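Local structure of endoglucanase EG-II (Hypocrea jecorina, 3QR3) at residues A168-N171 with S176-I179; S127-L132 with Q163-A168; T259-G264 with C274-Y279; V218-Y221 with D225-G228; K33-S38 with I83-Q88. The protein catalyses the endo-hydrolysis of internal beta-1,4-glucosidic bonds in cellulose, through a family 5 glycoside hydrolase catalytic domain built as a TIM barrel. All blocks are in the same frame, centred on the assembly; numbering follows the deposited sequence.

Contact 1: A168-N171 with S176-I179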
# COMPACT_ATOMS: atom_id res chain seq x y z
N ALA A 168 -0.41 17.90 -8.22
CA ALA A 168 -1.35 18.41 -7.23
C ALA A 168 -0.80 18.27 -5.81
O ALA A 168 -0.96 19.16 -4.98
CB ALA A 168 -2.70 17.72 -7.35
N ILE A 169 -0.16 17.14 -5.54
CA ILE A 169 0.33 16.87 -4.20
C ILE A 169 1.43 17.87 -3.84
O ILE A 169 1.44 18.42 -2.75
CB ILE A 169 0.86 15.43 -4.09
CG1 ILE A 169 -0.29 14.43 -4.23
CG2 ILE A 169 1.63 15.24 -2.80
CD1 ILE A 169 0.14 12.99 -4.21
N ARG A 170 2.35 18.09 -4.78
CA ARG A 170 3.46 19.01 -4.56
C ARG A 170 2.99 20.46 -4.44
O ARG A 170 3.44 21.20 -3.56
CB ARG A 170 4.50 18.88 -5.68
CG ARG A 170 5.20 17.51 -5.76
CD ARG A 170 5.84 17.10 -4.43
NE ARG A 170 6.67 15.90 -4.59
CZ ARG A 170 6.98 15.04 -3.62
NH1 ARG A 170 6.51 15.22 -2.38
NH2 ARG A 170 7.74 14.00 -3.88
N ASN A 171 2.08 20.87 -5.33
CA ASN A 171 1.52 22.21 -5.31
C ASN A 171 0.72 22.52 -4.05
O ASN A 171 0.54 23.68 -3.69
CB ASN A 171 0.65 22.46 -6.55
CG ASN A 171 1.46 22.65 -7.83
OD1 ASN A 171 2.69 22.74 -7.80
ND2 ASN A 171 0.78 22.69 -8.95
N SER A 176 7.96 17.26 0.78
CA SER A 176 9.01 16.43 1.37
C SER A 176 8.70 14.93 1.27
O SER A 176 9.59 14.11 1.45
CB SER A 176 9.22 16.80 2.84
OG SER A 176 8.10 16.39 3.63
N GLN A 177 7.45 14.58 0.99
CA GLN A 177 6.99 13.20 1.18
C GLN A 177 7.31 12.28 0.01
O GLN A 177 7.44 12.72 -1.13
CB GLN A 177 5.47 13.20 1.41
CG GLN A 177 5.02 13.78 2.74
CD GLN A 177 4.84 15.30 2.71
OE1 GLN A 177 5.25 15.98 1.77
NE2 GLN A 177 4.22 15.84 3.76
N PHE A 178 7.43 10.98 0.30
CA PHE A 178 7.43 9.96 -0.75
C PHE A 178 6.06 9.89 -1.43
O PHE A 178 5.01 10.04 -0.79
CB PHE A 178 7.73 8.57 -0.16
CG PHE A 178 9.16 8.38 0.29
CD1 PHE A 178 10.21 8.41 -0.62
CD2 PHE A 178 9.44 8.12 1.63
CE1 PHE A 178 11.51 8.22 -0.20
CE2 PHE A 178 10.75 7.93 2.06
CZ PHE A 178 11.78 7.97 1.15
N ILE A 179 6.08 9.62 -2.73
CA ILE A 179 4.85 9.41 -3.49
C ILE A 179 5.00 8.13 -4.32
O ILE A 179 6.01 7.94 -4.99
CB ILE A 179 4.54 10.60 -4.43
CG1 ILE A 179 4.43 11.90 -3.63
CG2 ILE A 179 3.25 10.35 -5.20
CD1 ILE A 179 4.25 13.14 -4.52

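Contact 2: S127-L132 with Q163-A168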
# COMPACT_ATOMS: atom_id res chain seq x y z
N SER A 127 -8.49 16.24 -7.20
CA SER A 127 -9.18 16.93 -6.12
C SER A 127 -9.11 16.14 -4.80
O SER A 127 -8.97 16.72 -3.72
CB SER A 127 -10.64 17.17 -6.50
OG SER A 127 -11.49 16.98 -5.40
N LEU A 128 -9.22 14.82 -4.89
CA LEU A 128 -9.07 13.98 -3.70
C LEU A 128 -7.65 14.12 -3.15
O LEU A 128 -7.45 14.42 -1.98
CB LEU A 128 -9.35 12.52 -4.05
CG LEU A 128 -8.93 11.50 -2.99
CD1 LEU A 128 -9.88 11.55 -1.80
CD2 LEU A 128 -8.86 10.08 -3.58
N TRP A 129 -6.66 13.95 -4.01
CA TRP A 129 -5.27 13.98 -3.57
C TRP A 129 -4.80 15.36 -3.15
O TRP A 129 -3.96 15.50 -2.27
CB TRP A 129 -4.35 13.35 -4.61
CG TRP A 129 -4.32 11.86 -4.47
CD1 TRP A 129 -4.83 10.94 -5.35
CD2 TRP A 129 -3.80 11.12 -3.36
NE1 TRP A 129 -4.63 9.67 -4.86
CE2 TRP A 129 -4.00 9.75 -3.64
CE3 TRP A 129 -3.18 11.48 -2.16
CZ2 TRP A 129 -3.60 8.74 -2.76
CZ3 TRP A 129 -2.78 10.47 -1.29
CH2 TRP A 129 -3.00 9.12 -1.59
N SER A 130 -5.36 16.40 -3.76
CA SER A 130 -4.98 17.76 -3.39
C SER A 130 -5.37 18.02 -1.93
O SER A 130 -4.61 18.60 -1.15
CB SER A 130 -5.64 18.77 -4.33
OG SER A 130 -5.21 20.08 -4.06
N GLN A 131 -6.56 17.55 -1.56
CA GLN A 131 -7.03 17.72 -0.20
C GLN A 131 -6.21 16.92 0.81
O GLN A 131 -5.86 17.44 1.87
CB GLN A 131 -8.51 17.33 -0.08
CG GLN A 131 -9.43 18.25 -0.86
CD GLN A 131 -10.86 17.81 -0.74
OE1 GLN A 131 -11.52 18.09 0.25
NE2 GLN A 131 -11.34 17.10 -1.75
N LEU A 132 -5.91 15.67 0.49
CA LEU A 132 -5.08 14.86 1.37
C LEU A 132 -3.69 15.47 1.53
O LEU A 132 -3.16 15.53 2.63
CB LEU A 132 -4.98 13.42 0.84
CG LEU A 132 -6.30 12.65 0.93
CD1 LEU A 132 -6.20 11.33 0.17
CD2 LEU A 132 -6.64 12.42 2.41
N GLN A 163 0.74 11.78 -13.25
CA GLN A 163 1.49 13.03 -13.28
C GLN A 163 0.67 14.20 -12.71
O GLN A 163 1.17 15.01 -11.93
CB GLN A 163 1.96 13.36 -14.70
CG GLN A 163 2.65 14.71 -14.85
CD GLN A 163 3.98 14.78 -14.10
OE1 GLN A 163 5.02 14.33 -14.59
NE2 GLN A 163 3.95 15.35 -12.89
N GLU A 164 -0.60 14.29 -13.11
CA GLU A 164 -1.47 15.33 -12.58
C GLU A 164 -1.61 15.22 -11.05
O GLU A 164 -1.65 16.21 -10.33
CB GLU A 164 -2.86 15.28 -13.24
CG GLU A 164 -2.90 15.75 -14.71
CD GLU A 164 -4.32 16.12 -15.14
OE1 GLU A 164 -5.12 16.54 -14.26
OE2 GLU A 164 -4.64 16.00 -16.34
N VAL A 165 -1.69 14.00 -10.54
CA VAL A 165 -1.77 13.81 -9.09
C VAL A 165 -0.48 14.26 -8.40
O VAL A 165 -0.52 15.02 -7.43
CB VAL A 165 -2.09 12.35 -8.73
CG1 VAL A 165 -1.97 12.12 -7.22
CG2 VAL A 165 -3.50 12.01 -9.20
N VAL A 166 0.67 13.80 -8.89
CA VAL A 166 1.94 14.25 -8.31
C VAL A 166 2.04 15.78 -8.30
O VAL A 166 2.45 16.38 -7.30
CB VAL A 166 3.15 13.64 -9.05
CG1 VAL A 166 4.43 14.37 -8.64
CG2 VAL A 166 3.26 12.15 -8.74
N THR A 167 1.65 16.41 -9.39
CA THR A 167 1.68 17.87 -9.44
C THR A 167 0.77 18.47 -8.38
O THR A 167 1.14 19.44 -7.71
CB THR A 167 1.29 18.39 -10.83
OG1 THR A 167 2.14 17.78 -11.81
CG2 THR A 167 1.44 19.92 -10.90
N ALA A 168 -0.41 17.90 -8.22
CA ALA A 168 -1.35 18.41 -7.23
C ALA A 168 -0.80 18.27 -5.81
O ALA A 168 -0.96 19.16 -4.98
CB ALA A 168 -2.70 17.72 -7.35
O HOH W 1 -3.01 20.93 -5.17

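Contact 3: T259-G264 with C274-Y279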
# COMPACT_ATOMS: atom_id res chain seq x y z
N THR A 259 4.53 -2.90 -1.87
CA THR A 259 3.51 -2.51 -0.90
C THR A 259 2.49 -3.59 -0.59
O THR A 259 1.67 -3.43 0.32
CB THR A 259 2.75 -1.26 -1.34
OG1 THR A 259 2.29 -1.44 -2.68
CG2 THR A 259 3.66 -0.05 -1.27
N GLU A 260 2.51 -4.68 -1.35
CA GLU A 260 1.70 -5.84 -1.00
C GLU A 260 2.42 -7.13 -1.34
O GLU A 260 2.84 -7.34 -2.48
CB GLU A 260 0.33 -5.83 -1.70
CG GLU A 260 -0.71 -4.96 -1.02
CD GLU A 260 -2.11 -5.16 -1.60
OE1 GLU A 260 -2.40 -6.27 -2.11
OE2 GLU A 260 -2.92 -4.21 -1.52
N THR A 261 2.56 -7.99 -0.35
CA THR A 261 3.07 -9.33 -0.58
C THR A 261 2.61 -10.17 0.60
O THR A 261 2.31 -9.62 1.67
CB THR A 261 4.61 -9.36 -0.75
OG1 THR A 261 5.01 -10.66 -1.20
CG2 THR A 261 5.34 -9.02 0.54
N GLY A 262 2.50 -11.47 0.42
CA GLY A 262 2.02 -12.31 1.51
C GLY A 262 1.85 -13.75 1.11
O GLY A 262 2.07 -14.11 -0.04
N GLY A 263 1.48 -14.59 2.07
CA GLY A 263 1.20 -15.98 1.79
C GLY A 263 0.58 -16.67 3.00
O GLY A 263 0.41 -16.06 4.06
N GLY A 264 0.25 -17.94 2.84
CA GLY A 264 -0.31 -18.70 3.94
C GLY A 264 0.69 -18.84 5.08
O GLY A 264 1.90 -18.67 4.89
N CYS A 274 10.73 -16.12 2.73
CA CYS A 274 12.01 -15.76 3.31
C CYS A 274 13.06 -15.59 2.22
O CYS A 274 13.88 -14.69 2.30
CB CYS A 274 12.43 -16.74 4.41
SG CYS A 274 11.48 -16.51 5.97
N GLN A 275 13.01 -16.43 1.19
CA GLN A 275 13.88 -16.26 0.02
C GLN A 275 13.59 -14.93 -0.67
O GLN A 275 14.52 -14.22 -1.05
CB GLN A 275 13.70 -17.42 -0.96
CG GLN A 275 14.24 -18.73 -0.41
CD GLN A 275 13.92 -19.93 -1.28
OE1 GLN A 275 13.16 -19.83 -2.24
NE2 GLN A 275 14.50 -21.07 -0.93
N GLN A 276 12.32 -14.59 -0.82
CA GLN A 276 11.94 -13.36 -1.48
C GLN A 276 12.49 -12.16 -0.71
O GLN A 276 13.12 -11.27 -1.29
CB GLN A 276 10.42 -13.24 -1.60
CG GLN A 276 10.00 -12.03 -2.45
CD GLN A 276 8.50 -11.81 -2.46
OE1 GLN A 276 7.93 -11.28 -1.50
NE2 GLN A 276 7.86 -12.22 -3.54
N ILE A 277 12.23 -12.14 0.59
CA ILE A 277 12.65 -11.05 1.46
C ILE A 277 14.17 -10.93 1.48
O ILE A 277 14.72 -9.83 1.50
CB ILE A 277 12.14 -11.27 2.90
CG1 ILE A 277 10.62 -11.30 2.91
CG2 ILE A 277 12.65 -10.17 3.82
CD1 ILE A 277 9.98 -10.07 2.32
N GLN A 278 14.85 -12.07 1.49
CA GLN A 278 16.30 -12.04 1.53
C GLN A 278 16.84 -11.34 0.28
O GLN A 278 17.77 -10.54 0.36
CB GLN A 278 16.89 -13.45 1.65
CG GLN A 278 18.42 -13.42 1.66
CD GLN A 278 19.03 -14.81 1.54
OE1 GLN A 278 20.14 -15.04 2.03
NE2 GLN A 278 18.33 -15.72 0.88
N TYR A 279 16.23 -11.64 -0.87
CA TYR A 279 16.68 -11.03 -2.12
C TYR A 279 16.43 -9.53 -2.12
O TYR A 279 17.25 -8.76 -2.63
CB TYR A 279 16.05 -11.70 -3.35
CG TYR A 279 16.65 -11.17 -4.64
CD1 TYR A 279 17.87 -11.66 -5.12
CD2 TYR A 279 16.02 -10.17 -5.37
CE1 TYR A 279 18.43 -11.17 -6.29
CE2 TYR A 279 16.57 -9.68 -6.55
CZ TYR A 279 17.79 -10.18 -7.00
OH TYR A 279 18.34 -9.70 -8.16

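Contact 4: V218-Y221 with D225-G228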
# COMPACT_ATOMS: atom_id res chain seq x y z
N VAL A 218 5.15 -1.54 -6.44
CA VAL A 218 4.73 -2.83 -7.01
C VAL A 218 4.14 -3.77 -5.97
O VAL A 218 4.35 -3.59 -4.77
CB VAL A 218 5.89 -3.55 -7.73
CG1 VAL A 218 6.31 -2.77 -8.99
CG2 VAL A 218 7.06 -3.76 -6.80
N HIS A 219 3.39 -4.76 -6.45
CA HIS A 219 2.81 -5.83 -5.65
C HIS A 219 3.29 -7.17 -6.21
O HIS A 219 3.56 -7.28 -7.40
CB HIS A 219 1.29 -5.80 -5.75
CG HIS A 219 0.66 -4.66 -5.03
ND1 HIS A 219 -0.70 -4.60 -4.77
CD2 HIS A 219 1.19 -3.53 -4.49
CE1 HIS A 219 -0.97 -3.49 -4.11
NE2 HIS A 219 0.16 -2.82 -3.93
N LYS A 220 3.37 -8.19 -5.37
CA LYS A 220 3.66 -9.53 -5.88
C LYS A 220 3.29 -10.58 -4.86
O LYS A 220 3.70 -10.50 -3.70
CB LYS A 220 5.14 -9.68 -6.26
CG LYS A 220 5.41 -10.82 -7.25
CD LYS A 220 4.65 -10.61 -8.57
CE LYS A 220 4.88 -11.77 -9.54
NZ LYS A 220 4.34 -13.08 -9.03
N TYR A 221 2.50 -11.56 -5.29
CA TYR A 221 2.14 -12.68 -4.44
C TYR A 221 2.90 -13.94 -4.84
O TYR A 221 3.64 -13.95 -5.83
CB TYR A 221 0.61 -12.89 -4.42
CG TYR A 221 -0.05 -11.79 -3.64
CD1 TYR A 221 -0.04 -11.80 -2.25
CD2 TYR A 221 -0.61 -10.70 -4.28
CE1 TYR A 221 -0.61 -10.78 -1.52
CE2 TYR A 221 -1.17 -9.67 -3.56
CZ TYR A 221 -1.17 -9.71 -2.19
OH TYR A 221 -1.73 -8.69 -1.46
N ASP A 225 -1.14 -18.38 -9.12
CA ASP A 225 -1.70 -17.41 -10.06
C ASP A 225 -1.48 -15.95 -9.64
O ASP A 225 -2.17 -15.05 -10.12
CB ASP A 225 -3.19 -17.66 -10.27
CG ASP A 225 -3.98 -17.53 -8.98
OD1 ASP A 225 -3.36 -17.32 -7.92
OD2 ASP A 225 -5.22 -17.64 -9.03
N ASN A 226 -0.53 -15.72 -8.74
CA ASN A 226 -0.20 -14.36 -8.32
C ASN A 226 -1.39 -13.56 -7.79
O ASN A 226 -1.48 -12.36 -8.02
CB ASN A 226 0.47 -13.60 -9.46
CG ASN A 226 1.10 -12.29 -9.01
OD1 ASN A 226 1.78 -12.24 -7.98
ND2 ASN A 226 0.87 -11.23 -9.77
N SER A 227 -2.30 -14.24 -7.10
CA SER A 227 -3.53 -13.62 -6.64
C SER A 227 -3.55 -13.41 -5.12
O SER A 227 -4.39 -12.68 -4.60
CB SER A 227 -4.73 -14.49 -7.04
OG SER A 227 -4.74 -15.71 -6.31
N GLY A 228 -2.65 -14.09 -4.42
CA GLY A 228 -2.67 -14.07 -2.97
C GLY A 228 -3.94 -14.66 -2.35
O GLY A 228 -4.33 -14.26 -1.25

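Contact 5: K33-S38 with I83-Q88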
# COMPACT_ATOMS: atom_id res chain seq x y z
N LYS A 33 -10.10 0.49 17.46
CA LYS A 33 -10.80 -0.25 18.50
C LYS A 33 -12.14 0.39 18.88
O LYS A 33 -13.15 -0.30 18.98
CB LYS A 33 -9.92 -0.44 19.74
CG LYS A 33 -10.51 -1.40 20.76
CD LYS A 33 -9.52 -1.73 21.86
CE LYS A 33 -10.10 -2.72 22.86
NZ LYS A 33 -9.11 -3.04 23.93
N ASN A 34 -12.13 1.70 19.10
CA ASN A 34 -13.35 2.39 19.53
C ASN A 34 -13.99 3.20 18.41
O ASN A 34 -14.46 4.31 18.64
CB ASN A 34 -13.08 3.27 20.76
CG ASN A 34 -14.34 3.52 21.59
OD1 ASN A 34 -15.19 2.65 21.72
ND2 ASN A 34 -14.47 4.73 22.15
N PHE A 35 -14.02 2.63 17.21
CA PHE A 35 -14.60 3.29 16.04
C PHE A 35 -16.07 3.69 16.21
O PHE A 35 -16.52 4.69 15.65
CB PHE A 35 -14.47 2.38 14.81
CG PHE A 35 -14.99 3.00 13.53
CD1 PHE A 35 -14.24 3.94 12.85
CD2 PHE A 35 -16.23 2.63 13.02
CE1 PHE A 35 -14.71 4.51 11.67
CE2 PHE A 35 -16.71 3.19 11.85
CZ PHE A 35 -15.95 4.13 11.17
N THR A 36 -16.84 2.89 16.96
CA THR A 36 -18.25 3.18 17.14
C THR A 36 -18.68 3.42 18.58
O THR A 36 -19.83 3.77 18.83
CB THR A 36 -19.13 2.03 16.63
OG1 THR A 36 -18.95 0.90 17.48
CG2 THR A 36 -18.78 1.67 15.19
N GLY A 37 -17.77 3.21 19.53
CA GLY A 37 -18.15 3.31 20.93
C GLY A 37 -18.37 1.95 21.57
O GLY A 37 -18.46 1.83 22.79
N SER A 38 -18.46 0.91 20.74
CA SER A 38 -18.53 -0.46 21.25
C SER A 38 -17.19 -0.87 21.86
O SER A 38 -17.11 -1.82 22.65
CB SER A 38 -18.90 -1.43 20.12
OG SER A 38 -17.82 -1.58 19.20
N ILE A 83 -12.73 11.56 7.37
CA ILE A 83 -11.31 11.93 7.43
C ILE A 83 -10.85 11.97 8.89
O ILE A 83 -9.73 11.61 9.20
CB ILE A 83 -11.00 13.25 6.68
CG1 ILE A 83 -9.48 13.45 6.56
CG2 ILE A 83 -11.63 14.45 7.39
CD1 ILE A 83 -8.77 12.32 5.82
N SER A 84 -11.74 12.38 9.78
CA SER A 84 -11.46 12.40 11.21
C SER A 84 -11.16 10.99 11.75
O SER A 84 -10.22 10.78 12.52
CB SER A 84 -12.65 13.01 11.96
OG SER A 84 -12.44 12.97 13.36
N LYS A 85 -11.99 10.02 11.37
CA LYS A 85 -11.78 8.63 11.77
C LYS A 85 -10.50 8.08 11.14
O LYS A 85 -9.66 7.51 11.83
CB LYS A 85 -12.98 7.78 11.37
CG LYS A 85 -14.27 8.06 12.16
CD LYS A 85 -14.08 7.75 13.64
CE LYS A 85 -15.40 7.90 14.42
NZ LYS A 85 -15.28 7.35 15.80
N TYR A 86 -10.35 8.24 9.83
CA TYR A 86 -9.16 7.73 9.15
C TYR A 86 -7.88 8.36 9.69
O TYR A 86 -6.87 7.69 9.86
CB TYR A 86 -9.27 7.94 7.64
CG TYR A 86 -8.12 7.37 6.86
CD1 TYR A 86 -7.95 6.00 6.74
CD2 TYR A 86 -7.21 8.20 6.22
CE1 TYR A 86 -6.90 5.46 6.01
CE2 TYR A 86 -6.15 7.69 5.50
CZ TYR A 86 -6.00 6.32 5.39
OH TYR A 86 -4.95 5.81 4.67
N ASP A 87 -7.94 9.65 10.00
CA ASP A 87 -6.76 10.33 10.52
C ASP A 87 -6.30 9.77 11.87
O ASP A 87 -5.12 9.83 12.20
CB ASP A 87 -6.96 11.84 10.63
CG ASP A 87 -5.66 12.57 10.98
OD1 ASP A 87 -4.65 12.33 10.30
OD2 ASP A 87 -5.64 13.37 11.95
N GLN A 88 -7.23 9.21 12.64
CA GLN A 88 -6.84 8.61 13.91
C GLN A 88 -5.88 7.45 13.67
O GLN A 88 -4.93 7.25 14.41
CB GLN A 88 -8.05 8.11 14.72
CG GLN A 88 -8.92 9.21 15.29
CD GLN A 88 -10.18 8.66 15.95
OE1 GLN A 88 -10.19 7.54 16.46
NE2 GLN A 88 -11.24 9.44 15.94
O HOH W 2 -13.08 6.43 16.88

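Contact 1: A168-N171 with S176-I179
Arg170 and Ile179 come at each other from opposite directions, so the methyl CD1 of Ile179 ends up over the centre of one face of the Arg170 guanidinium, 3.4 Å from CZ. The edge of the same flat group is busy with something else. NH1 and NH2 together close on a single backbone oxygen, Gln177 O, at 2.9 Å from NH1 and 3.0 Å from NH2, and this oxygen lies almost in the guanidinium plane. The NH2 bond runs nearly along the C=O axis of Gln177, whereas NH1 arrives at a more bent angle (132° at the oxygen). NH1 also bonds Ala174 O in the intervening turn, and these grips together fix the rotation of the group. The bend in the arginine chain (chi2 -54°) is what swings its end across to the loop. Beside it, Ile169 and Ile179 meet tip to tip, Ile169 CG2 lying 3.8 Å from Ile179 CD1, so that one methyl serves both an isoleucine and a guanidinium. Gln177 turns its own amide elsewhere: NE2 bonds Ala137 O and Gln139 O, while OE1 takes a weak bond from Ser176 N at 3.2 Å. Phe144 of strand 142-145 and Leu214 of strand 214-219 close in around Ile179. What is built here is an alpha-to-beta turn of a TIM barrel, in which the end of helix 155-171 is tied to the chain entering strand 179-182.

Contact 2: S127-L132 with Q163-A168
Ser130 and Ala168 bring the two helical segments to their closest backbone approach, with CA atoms 5.3 Å apart; at Trp129 and Val165 the CA atoms stand 6.5 Å apart. Small side chains make the close approach possible, as Ser130 CB and Ala168 CB lie 4.3 Å from each other. Ser130 holds OG opposite its backbone N (chi1 -176°), and there a water sits 2.6 Å from Ser130 OG and gives a hydrogen bond to Ala168 O at 2.7 Å, bridging the two helices on their more exposed side. On the inner side the packing is apolar. A single branch of Val165, CG1, rests against Trp129 at the root of the indole, 3.6 Å from CD1, and it also touches CG and CB; the two side chains cross obliquely. One face of the same ring takes Leu132 CD1 from the next turn of its own helix, 3.7 Å above the plane and toward the rim. The indole NE1 bonds Ile146 O, and Phe125 meets the ring edge-to-face. Helices 122-136 and 155-171 thus lie side by side on the outside of the barrel, with Trp129 directed inward onto Val102 and Ile104 of strand 99-104, and Val166 onto Ile179 and Leu181 of strand 179-182.

Contact 3: T259-G264 with C274-Y279
The carboxamide of Gln276 is the flat group here, and it is met at one of its two terminal atoms by the hydroxyl of Thr261. As modelled, Thr261 OG1 lies 3.0 Å from Gln276 OE1, but the amide is probably built turned over; with its nitrogen and oxygen exchanged the pair may be a hydrogen bond. Gln276 crosses the gap by stretching out fully: CG is opposite the backbone N (chi1 -173°) and the chain stays extended beyond it, bridging CA atoms 9.8 Å apart. Thr261 turns OG1 away from its own N (chi1 -170°), and the two side chains run antiparallel past one another. The hydroxyl has a clear partner in Lys220 O, on the chain at the end of the neighbouring strand 214-219, which places it between strand and helix. Both residues are buried, and Leu222 touches each of them. The contact ties the end of strand 256-261 to helix 267-281 within a beta-alpha-beta unit that runs on to strand 287-296. Phe242 of helix 238-251 packs on Gln276 and Tyr290 of strand 287-296 on Ile277, while the disulfide from Cys274 to Cys324 joins the helix to the C-terminal region.

Contact 4: V218-Y221 with D225-G228
Asn226 swings CG to the far side from its backbone N (chi1 -168°), which lets OD1 reach the chain leaving strand 214-219. Lys220 starts off away from the loop, then curls at chi2 (60°) and chi4 until its end lies over Asn226, the two side chains crossing at about a right angle. Asn226 OD1 is the shared acceptor: Tyr221 N donates to it at 2.9 Å with an N-H...O angle of 155°, arriving near the amide plane, while Lys220 NZ comes from above the amide face and adds only a weak bond, also of 2.9 Å. NZ has a stronger partner in Asn237 OD1, so the ammonium group links two asparagines. Farther along the loop, Gly228 CA rides over one face of the Tyr221 ring, 3.5 Å from CG, a closeness allowed by the lack of a side chain there. Gly228 N is also 3.5 Å from Tyr221 CB. The turn is braced internally by Ser227 OG, which bonds Asp225 OD1 at 2.7 Å and Thr229 OG1. At its far end Tyr221 OH bonds Glu260, and a sulfate probably taken from the crystallisation liquor lies about 3 Å from the side chain. Such loops at the C-terminal ends of barrel strands form the substrate cleft in family 5 cellulases, and this one probably places Tyr221 there, consistent with its bond to Glu260.

Contact 5: K33-S38 with I83-Q88
Lys85 lays CB, CG and CD against the CD1-CE1 side of the Phe35 ring: CG is 3.6 Å from CE1, CB is 3.7 Å from the same atom, and CD lies 3.9 Å from CD1. The two side chains meet at a slant. The bend at chi2 (-63°) then carries NZ, high above the plane of the ring, on to the loop backbone, where it bonds Phe35 O at 2.9 Å. It arrives well above the plane of that carbonyl, 40° out of it. The ammonium group is some way from the ring centroid, 5.1 Å, so any cation-pi attraction is weak at most. A water extends the polar end: it accepts from Lys85 NZ at 2.6 Å and donates to Asn34 O and to Gln88 OE1, joining loop and helix once more. Tyr68 of helix 66-69 touches both Phe35 and Lys85, and Tyr41 meets the phenylalanine ring with planes about 30° apart. One lysine therefore works in two ways, its aliphatic part packing against one side of an aromatic ring and its charged end satisfying a backbone carbonyl. Since this is a surface contact, the charge is probably partly solvated, at least by this water, while it pins loop 33-38 to helix 80-95.

In the fold
Contacts 3 and 4, centres 10 Å apart, belong to neighbouring strands at the cleft side, and the bonds from Thr261 to Lys220 and from Tyr221 to Glu260 are what join them, with a weak one between His219 and Thr259. Glu260 sits at a strand end where family 5 enzymes carry a catalytic glutamate, consistent with an active-site role. A magnesium ion lies about 5 Å from the Asn226 side chain of contact 4. Contacts 1 and 2 share Ala168 and are 8 Å apart by centres, on the other side of the chain's centre from contacts 3 and 4, about 27 Å from contact 4. Contact 5, at the surface, reaches contact 2 through Leu132 CD2 and Ile83 CD1, 4.0 Å apart.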